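Local coordinates for protein N-alpha-acetyltransferase 35, NatC auxiliary subunit (Saccharomyces cerevisiae, PDB 6YGA) that serves as the auxiliary subunit of the yeast NatC N-terminal acetyltransferase, the complex that acetylates the N-terminal methionine of the L-A virus Gag protein, at residues C156-F161 with I228-L233; R408-F413 with F455-Y460; F559-S564 with E627-F632. One frame throughout, in Å; residues are numbered along the deposited sequence.

Contact 1: C156-F161 with I228-L233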
loop_
_atom_site.group_PDB
_atom_site.type_symbol
_atom_site.label_atom_id
_atom_site.label_comp_id
_atom_site.label_asym_id
_atom_site.label_seq_id
_atom_site.Cartn_x
_atom_site.Cartn_y
_atom_site.Cartn_z
ATOM N N CYS B 156 -3.386 1.996 -26.030
ATOM C CA CYS B 156 -2.078 2.633 -25.906
ATOM C C CYS B 156 -2.220 4.094 -25.500
ATOM O O CYS B 156 -1.387 4.622 -24.753
ATOM C CB CYS B 156 -1.293 2.513 -27.212
ATOM S SG CYS B 156 -0.624 0.869 -27.558
ATOM N N TYR B 157 -3.271 4.764 -25.980
ATOM C CA TYR B 157 -3.542 6.123 -25.525
ATOM C C TYR B 157 -3.905 6.135 -24.045
ATOM O O TYR B 157 -3.562 7.077 -23.322
ATOM C CB TYR B 157 -4.662 6.752 -26.358
ATOM C CG TYR B 157 -4.847 8.231 -26.097
ATOM C CD1 TYR B 157 -4.132 9.177 -26.823
ATOM C CD2 TYR B 157 -5.727 8.682 -25.121
ATOM C CE1 TYR B 157 -4.290 10.529 -26.586
ATOM C CE2 TYR B 157 -5.892 10.033 -24.877
ATOM C CZ TYR B 157 -5.171 10.950 -25.613
ATOM O OH TYR B 157 -5.332 12.294 -25.372
ATOM N N LEU B 158 -4.591 5.090 -23.578
ATOM C CA LEU B 158 -4.965 5.013 -22.169
ATOM C C LEU B 158 -3.736 4.899 -21.277
ATOM O O LEU B 158 -3.591 5.646 -20.302
ATOM C CB LEU B 158 -5.904 3.830 -21.938
ATOM C CG LEU B 158 -6.306 3.568 -20.486
ATOM C CD1 LEU B 158 -7.251 4.653 -19.980
ATOM C CD2 LEU B 158 -6.931 2.190 -20.344
ATOM N N THR B 159 -2.838 3.960 -21.591
ATOM C CA THR B 159 -1.655 3.763 -20.760
ATOM C C THR B 159 -0.784 5.009 -20.723
ATOM O O THR B 159 -0.151 5.295 -19.700
ATOM C CB THR B 159 -0.842 2.568 -21.259
ATOM O OG1 THR B 159 -0.177 2.922 -22.477
ATOM C CG2 THR B 159 -1.745 1.372 -21.514
ATOM N N LYS B 160 -0.732 5.759 -21.827
ATOM C CA LYS B 160 -0.008 7.025 -21.818
ATOM C C LYS B 160 -0.640 8.008 -20.840
ATOM O O LYS B 160 0.065 8.764 -20.164
ATOM C CB LYS B 160 0.030 7.617 -23.226
ATOM C CG LYS B 160 0.882 8.871 -23.347
ATOM C CD LYS B 160 0.716 9.529 -24.708
ATOM C CE LYS B 160 1.683 10.691 -24.888
ATOM N NZ LYS B 160 1.488 11.370 -26.198
ATOM N N PHE B 161 -1.972 8.007 -20.752
ATOM C CA PHE B 161 -2.651 8.889 -19.809
ATOM C C PHE B 161 -2.401 8.452 -18.374
ATOM O O PHE B 161 -2.241 9.292 -17.482
ATOM C CB PHE B 161 -4.149 8.926 -20.113
ATOM C CG PHE B 161 -4.965 9.611 -19.054
ATOM C CD1 PHE B 161 -4.770 10.952 -18.769
ATOM C CD2 PHE B 161 -5.935 8.916 -18.351
ATOM C CE1 PHE B 161 -5.520 11.583 -17.794
ATOM C CE2 PHE B 161 -6.688 9.541 -17.380
ATOM C CZ PHE B 161 -6.481 10.876 -17.100
ATOM N N ILE B 228 -13.558 3.958 -26.472
ATOM C CA ILE B 228 -13.785 5.392 -26.642
ATOM C C ILE B 228 -14.018 6.062 -25.293
ATOM O O ILE B 228 -13.500 7.153 -25.024
ATOM C CB ILE B 228 -14.960 5.636 -27.609
ATOM C CG1 ILE B 228 -14.560 5.251 -29.035
ATOM C CG2 ILE B 228 -15.429 7.084 -27.540
ATOM C CD1 ILE B 228 -15.643 5.484 -30.063
ATOM N N CYS B 229 -14.792 5.416 -24.418
ATOM C CA CYS B 229 -15.049 5.983 -23.098
ATOM C C CYS B 229 -13.773 6.061 -22.269
ATOM O O CYS B 229 -13.561 7.037 -21.539
ATOM C CB CYS B 229 -16.108 5.158 -22.372
ATOM S SG CYS B 229 -17.726 5.152 -23.178
ATOM N N LEU B 230 -12.911 5.045 -22.361
ATOM C CA LEU B 230 -11.668 5.068 -21.595
ATOM C C LEU B 230 -10.743 6.175 -22.085
ATOM O O LEU B 230 -10.013 6.780 -21.291
ATOM C CB LEU B 230 -10.967 3.709 -21.675
ATOM C CG LEU B 230 -11.710 2.508 -21.079
ATOM C CD1 LEU B 230 -11.057 1.195 -21.498
ATOM C CD2 LEU B 230 -11.771 2.618 -19.567
ATOM N N VAL B 231 -10.756 6.448 -23.394
ATOM C CA VAL B 231 -9.952 7.536 -23.939
ATOM C C VAL B 231 -10.461 8.884 -23.442
ATOM O O VAL B 231 -9.685 9.837 -23.295
ATOM C CB VAL B 231 -9.946 7.455 -25.478
ATOM C CG1 VAL B 231 -9.204 8.637 -26.075
ATOM C CG2 VAL B 231 -9.318 6.147 -25.929
ATOM N N HIS B 232 -11.753 8.982 -23.147
ATOM C CA HIS B 232 -12.345 10.227 -22.679
ATOM C C HIS B 232 -12.103 10.495 -21.200
ATOM O O HIS B 232 -12.581 11.515 -20.694
ATOM C CB HIS B 232 -13.849 10.226 -22.947
ATOM C CG HIS B 232 -14.219 10.722 -24.309
ATOM N ND1 HIS B 232 -14.241 12.061 -24.630
ATOM C CD2 HIS B 232 -14.587 10.058 -25.430
ATOM C CE1 HIS B 232 -14.605 12.202 -25.893
ATOM N NE2 HIS B 232 -14.821 11.003 -26.401
ATOM N N LEU B 233 -11.389 9.616 -20.494
ATOM C CA LEU B 233 -11.196 9.825 -19.063
ATOM C C LEU B 233 -10.284 11.011 -18.785
ATOM O O LEU B 233 -10.344 11.592 -17.696
ATOM C CB LEU B 233 -10.634 8.566 -18.403
ATOM C CG LEU B 233 -11.632 7.433 -18.152
ATOM C CD1 LEU B 233 -10.933 6.220 -17.552
ATOM C CD2 LEU B 233 -12.756 7.912 -17.251
#

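Contact 2: R408-F413 with F455-Y460. With EDO (1,2-ethanediol), chain X; EDO (1,2-ethanediol), chain C.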
loop_
_atom_site.group_PDB
_atom_site.type_symbol
_atom_site.label_atom_id
_atom_site.label_comp_id
_atom_site.label_asym_id
_atom_site.label_seq_id
_atom_site.Cartn_x
_atom_site.Cartn_y
_atom_site.Cartn_z
ATOM N N ARG B 408 -1.383 2.888 3.455
ATOM C CA ARG B 408 -0.711 4.182 3.391
ATOM C C ARG B 408 -1.526 5.268 4.079
ATOM O O ARG B 408 -0.959 6.258 4.557
ATOM C CB ARG B 408 -0.445 4.571 1.937
ATOM C CG ARG B 408 0.564 3.689 1.228
ATOM C CD ARG B 408 1.974 3.957 1.716
ATOM N NE ARG B 408 2.966 3.188 0.972
ATOM C CZ ARG B 408 4.272 3.428 1.005
ATOM N NH1 ARG B 408 4.744 4.423 1.745
ATOM N NH2 ARG B 408 5.106 2.680 0.296
ATOM N N TYR B 409 -2.850 5.109 4.128
ATOM C CA TYR B 409 -3.692 6.086 4.808
ATOM C C TYR B 409 -3.264 6.253 6.261
ATOM O O TYR B 409 -3.081 7.375 6.741
ATOM C CB TYR B 409 -5.159 5.660 4.707
ATOM C CG TYR B 409 -6.135 6.527 5.470
ATOM C CD1 TYR B 409 -6.364 7.850 5.101
ATOM C CD2 TYR B 409 -6.845 6.014 6.547
ATOM C CE1 TYR B 409 -7.268 8.639 5.797
ATOM C CE2 TYR B 409 -7.748 6.790 7.245
ATOM C CZ TYR B 409 -7.957 8.098 6.869
ATOM O OH TYR B 409 -8.860 8.863 7.573
ATOM N N ARG B 410 -3.074 5.138 6.970
ATOM C CA ARG B 410 -2.633 5.231 8.357
ATOM C C ARG B 410 -1.197 5.729 8.445
ATOM O O ARG B 410 -0.850 6.481 9.364
ATOM C CB ARG B 410 -2.776 3.880 9.055
ATOM C CG ARG B 410 -2.330 3.902 10.507
ATOM C CD ARG B 410 -2.616 2.591 11.211
ATOM N NE ARG B 410 -2.413 2.708 12.651
ATOM C CZ ARG B 410 -1.265 2.448 13.266
ATOM N NH1 ARG B 410 -0.207 2.055 12.566
ATOM N NH2 ARG B 410 -1.176 2.586 14.580
ATOM N N GLN B 411 -0.348 5.331 7.493
ATOM C CA GLN B 411 1.049 5.750 7.529
ATOM C C GLN B 411 1.196 7.248 7.298
ATOM O O GLN B 411 2.157 7.855 7.783
ATOM C CB GLN B 411 1.857 4.964 6.499
ATOM C CG GLN B 411 1.921 3.477 6.802
ATOM C CD GLN B 411 2.346 2.639 5.611
ATOM O OE1 GLN B 411 3.097 3.094 4.745
ATOM N NE2 GLN B 411 1.861 1.404 5.562
ATOM N N GLY B 412 0.261 7.860 6.569
ATOM C CA GLY B 412 0.334 9.291 6.344
ATOM C C GLY B 412 0.210 10.104 7.617
ATOM O O GLY B 412 0.706 11.231 7.691
ATOM N N PHE B 413 -0.442 9.547 8.639
ATOM C CA PHE B 413 -0.620 10.290 9.879
ATOM C C PHE B 413 0.658 10.352 10.705
ATOM O O PHE B 413 0.804 11.269 11.519
ATOM C CB PHE B 413 -1.760 9.685 10.701
ATOM C CG PHE B 413 -3.125 9.954 10.130
ATOM C CD1 PHE B 413 -3.673 11.227 10.171
ATOM C CD2 PHE B 413 -3.861 8.932 9.557
ATOM C CE1 PHE B 413 -4.933 11.474 9.645
ATOM C CE2 PHE B 413 -5.118 9.171 9.032
ATOM C CZ PHE B 413 -5.656 10.442 9.075
ATOM N N PHE B 455 -6.773 -0.866 14.373
ATOM C CA PHE B 455 -7.637 -2.029 14.556
ATOM C C PHE B 455 -8.165 -2.540 13.222
ATOM O O PHE B 455 -8.345 -3.751 13.045
ATOM C CB PHE B 455 -8.798 -1.695 15.493
ATOM C CG PHE B 455 -8.407 -1.627 16.940
ATOM C CD1 PHE B 455 -8.151 -2.786 17.657
ATOM C CD2 PHE B 455 -8.305 -0.407 17.586
ATOM C CE1 PHE B 455 -7.794 -2.725 18.990
ATOM C CE2 PHE B 455 -7.950 -0.342 18.916
ATOM C CZ PHE B 455 -7.691 -1.503 19.620
ATOM N N ASP B 456 -8.426 -1.634 12.275
ATOM C CA ASP B 456 -8.908 -2.058 10.965
ATOM C C ASP B 456 -7.839 -2.835 10.211
ATOM O O ASP B 456 -8.160 -3.743 9.436
ATOM C CB ASP B 456 -9.363 -0.839 10.157
ATOM C CG ASP B 456 -9.921 -1.210 8.794
ATOM O OD1 ASP B 456 -10.942 -1.931 8.735
ATOM O OD2 ASP B 456 -9.350 -0.765 7.777
ATOM N N LEU B 457 -6.572 -2.508 10.439
ATOM C CA LEU B 457 -5.453 -3.175 9.793
ATOM C C LEU B 457 -4.907 -4.340 10.609
ATOM O O LEU B 457 -3.948 -4.984 10.172
ATOM C CB LEU B 457 -4.335 -2.164 9.515
ATOM C CG LEU B 457 -4.732 -0.943 8.677
ATOM C CD1 LEU B 457 -3.623 0.089 8.673
ATOM C CD2 LEU B 457 -5.090 -1.342 7.248
ATOM N N ASP B 458 -5.498 -4.625 11.775
ATOM C CA ASP B 458 -5.061 -5.722 12.641
ATOM C C ASP B 458 -3.616 -5.528 13.091
ATOM O O ASP B 458 -2.857 -6.488 13.233
ATOM C CB ASP B 458 -5.245 -7.082 11.958
ATOM C CG ASP B 458 -6.701 -7.498 11.876
ATOM O OD1 ASP B 458 -7.365 -7.526 12.932
ATOM O OD2 ASP B 458 -7.188 -7.781 10.763
ATOM N N ILE B 459 -3.233 -4.269 13.306
ATOM C CA ILE B 459 -1.905 -3.968 13.824
ATOM C C ILE B 459 -1.781 -4.429 15.270
ATOM O O ILE B 459 -0.740 -4.955 15.681
ATOM C CB ILE B 459 -1.617 -2.463 13.679
ATOM C CG1 ILE B 459 -1.549 -2.071 12.201
ATOM C CG2 ILE B 459 -0.331 -2.090 14.394
ATOM C CD1 ILE B 459 -0.470 -2.799 11.429
ATOM N N TYR B 460 -2.839 -4.263 16.058
ATOM C CA TYR B 460 -2.781 -4.519 17.490
ATOM C C TYR B 460 -3.163 -5.959 17.803
ATOM O O TYR B 460 -4.144 -6.489 17.273
ATOM C CB TYR B 460 -3.715 -3.569 18.241
ATOM C CG TYR B 460 -3.605 -2.122 17.816
ATOM C CD1 TYR B 460 -2.364 -1.511 17.664
ATOM C CD2 TYR B 460 -4.744 -1.370 17.557
ATOM C CE1 TYR B 460 -2.264 -0.187 17.271
ATOM C CE2 TYR B 460 -4.656 -0.051 17.165
ATOM C CZ TYR B 460 -3.415 0.537 17.022
ATOM O OH TYR B 460 -3.335 1.853 16.632
HETATM C C1 EDO X . 3.356 7.605 3.618
HETATM O O1 EDO X . 4.212 6.476 3.834
HETATM C C2 EDO X . 1.927 7.122 3.393
HETATM O O2 EDO X . 1.059 8.235 3.146
HETATM C C1 EDO C . 2.397 2.363 16.412
HETATM O O1 EDO C . 1.171 1.727 16.788
HETATM C C2 EDO C . 2.485 2.474 14.893
HETATM O O2 EDO C . 2.548 1.168 14.310
#

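Contact 3: F559-S564 with E627-F632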
loop_
_atom_site.group_PDB
_atom_site.type_symbol
_atom_site.label_atom_id
_atom_site.label_comp_id
_atom_site.label_asym_id
_atom_site.label_seq_id
_atom_site.Cartn_x
_atom_site.Cartn_y
_atom_site.Cartn_z
ATOM N N PHE B 559 -12.611 -5.836 27.920
ATOM C CA PHE B 559 -11.282 -6.368 28.203
ATOM C C PHE B 559 -11.121 -6.669 29.688
ATOM O O PHE B 559 -10.599 -7.723 30.065
ATOM C CB PHE B 559 -10.216 -5.374 27.732
ATOM C CG PHE B 559 -8.801 -5.881 27.849
ATOM C CD1 PHE B 559 -8.111 -5.789 29.048
ATOM C CD2 PHE B 559 -8.152 -6.427 26.750
ATOM C CE1 PHE B 559 -6.809 -6.242 29.155
ATOM C CE2 PHE B 559 -6.848 -6.878 26.849
ATOM C CZ PHE B 559 -6.176 -6.788 28.054
ATOM N N ALA B 560 -11.573 -5.747 30.547
ATOM C CA ALA B 560 -11.413 -5.910 31.990
ATOM C C ALA B 560 -12.212 -7.095 32.519
ATOM O O ALA B 560 -11.785 -7.762 33.469
ATOM C CB ALA B 560 -11.826 -4.623 32.703
ATOM N N ILE B 561 -13.372 -7.370 31.919
ATOM C CA ILE B 561 -14.128 -8.567 32.272
ATOM C C ILE B 561 -13.350 -9.817 31.881
ATOM O O ILE B 561 -13.255 -10.774 32.659
ATOM C CB ILE B 561 -15.523 -8.525 31.618
ATOM C CG1 ILE B 561 -16.390 -7.446 32.276
ATOM C CG2 ILE B 561 -16.199 -9.888 31.688
ATOM C CD1 ILE B 561 -17.683 -7.163 31.539
ATOM N N LEU B 562 -12.762 -9.824 30.683
ATOM C CA LEU B 562 -11.979 -10.978 30.252
ATOM C C LEU B 562 -10.785 -11.208 31.171
ATOM O O LEU B 562 -10.490 -12.348 31.549
ATOM C CB LEU B 562 -11.520 -10.798 28.803
ATOM C CG LEU B 562 -12.638 -10.828 27.759
ATOM C CD1 LEU B 562 -12.134 -10.389 26.396
ATOM C CD2 LEU B 562 -13.253 -12.216 27.684
ATOM N N LYS B 563 -10.085 -10.135 31.550
ATOM C CA LYS B 563 -8.951 -10.302 32.454
ATOM C C LYS B 563 -9.401 -10.708 33.853
ATOM O O LYS B 563 -8.698 -11.469 34.529
ATOM C CB LYS B 563 -8.109 -9.027 32.515
ATOM C CG LYS B 563 -6.960 -9.149 33.498
ATOM C CD LYS B 563 -5.984 -7.996 33.445
ATOM C CE LYS B 563 -4.836 -8.247 34.417
ATOM N NZ LYS B 563 -3.934 -7.076 34.563
ATOM N N SER B 564 -10.568 -10.236 34.299
ATOM C CA SER B 564 -11.068 -10.644 35.608
ATOM C C SER B 564 -11.266 -12.153 35.691
ATOM O O SER B 564 -11.102 -12.740 36.765
ATOM C CB SER B 564 -12.378 -9.927 35.929
ATOM O OG SER B 564 -12.200 -8.523 35.974
ATOM N N GLU B 627 -21.915 -7.618 37.425
ATOM C CA GLU B 627 -23.224 -7.183 36.949
ATOM C C GLU B 627 -23.225 -5.693 36.627
ATOM O O GLU B 627 -23.863 -5.261 35.660
ATOM C CB GLU B 627 -24.297 -7.523 37.986
ATOM C CG GLU B 627 -25.731 -7.395 37.482
ATOM C CD GLU B 627 -26.231 -5.965 37.494
ATOM O OE1 GLU B 627 -25.794 -5.189 38.372
ATOM O OE2 GLU B 627 -27.052 -5.612 36.622
ATOM N N ARG B 628 -22.509 -4.889 37.417
ATOM C CA ARG B 628 -22.411 -3.466 37.112
ATOM C C ARG B 628 -21.683 -3.236 35.793
ATOM O O ARG B 628 -22.043 -2.336 35.023
ATOM C CB ARG B 628 -21.714 -2.729 38.258
ATOM C CG ARG B 628 -22.616 -2.487 39.459
ATOM C CD ARG B 628 -21.833 -2.191 40.733
ATOM N NE ARG B 628 -21.093 -0.932 40.673
ATOM C CZ ARG B 628 -21.598 0.252 41.009
ATOM N NH1 ARG B 628 -22.854 0.351 41.423
ATOM N NH2 ARG B 628 -20.846 1.342 40.927
ATOM N N ALA B 629 -20.664 -4.049 35.505
ATOM C CA ALA B 629 -19.902 -3.875 34.273
ATOM C C ALA B 629 -20.706 -4.312 33.053
ATOM O O ALA B 629 -20.693 -3.633 32.020
ATOM C CB ALA B 629 -18.587 -4.647 34.353
ATOM N N THR B 630 -21.406 -5.444 33.149
ATOM C CA THR B 630 -22.199 -5.903 32.013
ATOM C C THR B 630 -23.404 -5.002 31.783
ATOM O O THR B 630 -23.777 -4.739 30.634
ATOM C CB THR B 630 -22.637 -7.350 32.224
ATOM O OG1 THR B 630 -23.523 -7.431 33.348
ATOM C CG2 THR B 630 -21.426 -8.220 32.478
ATOM N N ASN B 631 -24.026 -4.516 32.861
ATOM C CA ASN B 631 -25.155 -3.607 32.701
ATOM C C ASN B 631 -24.726 -2.301 32.046
ATOM O O ASN B 631 -25.495 -1.715 31.276
ATOM C CB ASN B 631 -25.819 -3.343 34.053
ATOM C CG ASN B 631 -26.982 -2.376 33.955
ATOM O OD1 ASN B 631 -28.024 -2.693 33.379
ATOM N ND2 ASN B 631 -26.813 -1.192 34.528
ATOM N N PHE B 632 -23.502 -1.840 32.312
ATOM C CA PHE B 632 -23.018 -0.639 31.639
ATOM C C PHE B 632 -22.858 -0.873 30.142
ATOM O O PHE B 632 -23.226 -0.012 29.334
ATOM C CB PHE B 632 -21.696 -0.175 32.250
ATOM C CG PHE B 632 -21.038 0.932 31.478
ATOM C CD1 PHE B 632 -21.367 2.253 31.723
ATOM C CD2 PHE B 632 -20.102 0.650 30.496
ATOM C CE1 PHE B 632 -20.772 3.272 31.009
ATOM C CE2 PHE B 632 -19.506 1.666 29.778
ATOM C CZ PHE B 632 -19.841 2.979 30.038
#

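Contact 1: C156-F161 with I228-L233
With CG anti to the backbone N in Tyr-157 (chi1 -171°) and Phe-161 (chi1 170°), both rings leave helix 142-167 on the side of Val-231 and Leu-233. One helical turn separates the two aromatics, and Leu-158, its CG likewise anti to N, points beside the two rings, toward Leu-230. The side chains of Tyr-157 and Val-231 cross at about a right angle, Val-231 CG1 lying 3.6 Å from Tyr-157 CD2, oblique to the ring. Leu-158 reaches over with one branch, its CD1 standing 3.7 Å from the backbone oxygen Leu-230 O and 4.2 Å from Leu-230 CB. Phe-161 uses the far end of its ring, with CZ 4.0 Å from Leu-233 O and CE2 4.2 Å from Leu-233 CB. The backbones come close, 5.9 Å between Leu-158 CA and Val-231 CA. All six touching residues are buried; their side chains meet through carbon, two also lying against backbone carbonyls, without hydrogen bonds between the segments. The polar end of Tyr-157 is satisfied just past the second segment, where OH is hydrogen-bonded to Glu-234 OE1. Val-100 and Leu-97 of helix 85-104 touch Leu-158 and Leu-230, respectively. This is helix-helix packing in the hydrophobic core of an all-helical region, made where helix 215-231 ends.

Contact 2: R408-F413 with F455-Y460
Tyr-460 OH has two partners, Arg-410 NH2 across the contact and the carbonyl Ser-451 O. The arginine bond is weak: Arg-410 NH2 lies 3.1 Å from Tyr-460 OH, with an N-H...O angle of only 133°. Guanidinium and phenol ring are nearly perpendicular, their planes 81° apart. An extended chain, CG anti to the backbone N (chi1 180°), carries the guanidinium from helix 406-429 to the tyrosine. Along the way Arg-410 CD packs 3.7 Å from Leu-457 CD1. The guanidinium has further partners: NE is hydrogen-bonded to Phe-450 O, the Phe-450 ring makes a cation-pi contact, and a 1,2-ethanediol, probably from the crystallisation liquor, weakly accepts from NH1 and NH2, with Arg-410 NH2 3.3 Å from its O1. The NE bond and the cation-pi contact probably do most to hold the buried group, the weak bonds adding less. Within the second segment, Tyr-460 CD2 sits 3.4 Å above the centre of the Phe-455 ring, a T-shaped (edge-to-face) pair. Arg-137 and Arg-140 of the N-alpha-acetyltransferase 30 chain hydrogen-bond to Asp-458 O and Leu-457 O, respectively, placing the turn at the subunit interface. Asp-458, with positive phi, marks the Schellman motif that closes helix 433-456.

Contact 3: F559-S564 with E627-F632
Within segments 559-564 and 627-632, which are helical throughout and belong to helices 511-564 and 619-653, the nearest CA atoms are those of Ile-561 and Ala-629, 7.7 Å apart. The side chain of Ile-561 bridges about half of that distance. It places CG1 anti to its carbonyl carbon (chi1 -70°) and continues extended to CD1 (chi2 170°), which projects the terminal methyl at the second helix. There Ile-561 CD1 lies 3.9 Å from Ala-629 CB, and the same methyl is 4.0 Å from Thr-630 CG2. The alanine also sees the preceding carbon of the chain, with Ile-561 CG1 4.1 Å from Ala-629 CB. Thus the isoleucine meets two consecutive residues of helix 619-653, and its side chain crosses that of the threonine at about a right angle.

Thr-630 divides its roles. Its methyl is presented to Ile-561, while the hydroxyl turns back to its own helix: Thr-630 OG1 donates to Glu-627 O over 3.2 Å, from above the carbonyl plane, 37° out of it. Asn-631 N reaches the same oxygen from the same face. On the other helix Ser-564 OG donates to Ala-560 O at 2.7 Å, and Ser-564 N reaches that carbonyl from the opposite face. Ser-564 OG is also hydrogen-bonded with Ile-615 N, which ties the end of helix 511-564 to the chain ahead of helix 619-653.

Neighbouring side chains extend the packing: Phe-557 touches Ala-629, and Val-693 of helix 668-701 touches Thr-630. Between the segments themselves only 94 Å² is buried, both sides summed. With neither hydroxyl bonded to the other segment and aliphatic carbons alone meeting across the gap, the contact is a small van der Waals one, which rests on shape and apolar burial and has no directional polar bond to fix its register.

How the contacts relate
The contacts follow one another along the chain, each closing before the next opens, and no helix is shared between them. Contact 1 joins helices 142-167 and 215-231, contact 2 joins helix 406-429 to the turn that follows helix 433-456, and contact 3 joins 511-564 to 619-653. Contacts 1 and 3 lie on opposite sides of the chain's centre, with their own centres 58 Å apart. Contact 2 is nearer the middle, its centre 33 Å from that of contact 1 and 28 Å from that of contact 3. Contacts 2 and 3 both belong to the NAA35-like TPR-repeat region, yet their nearest atoms remain about 9 Å apart. Only contact 2 touches N-alpha-acetyltransferase 30, consistent with a helical scaffold carrying this subunit partly near its middle.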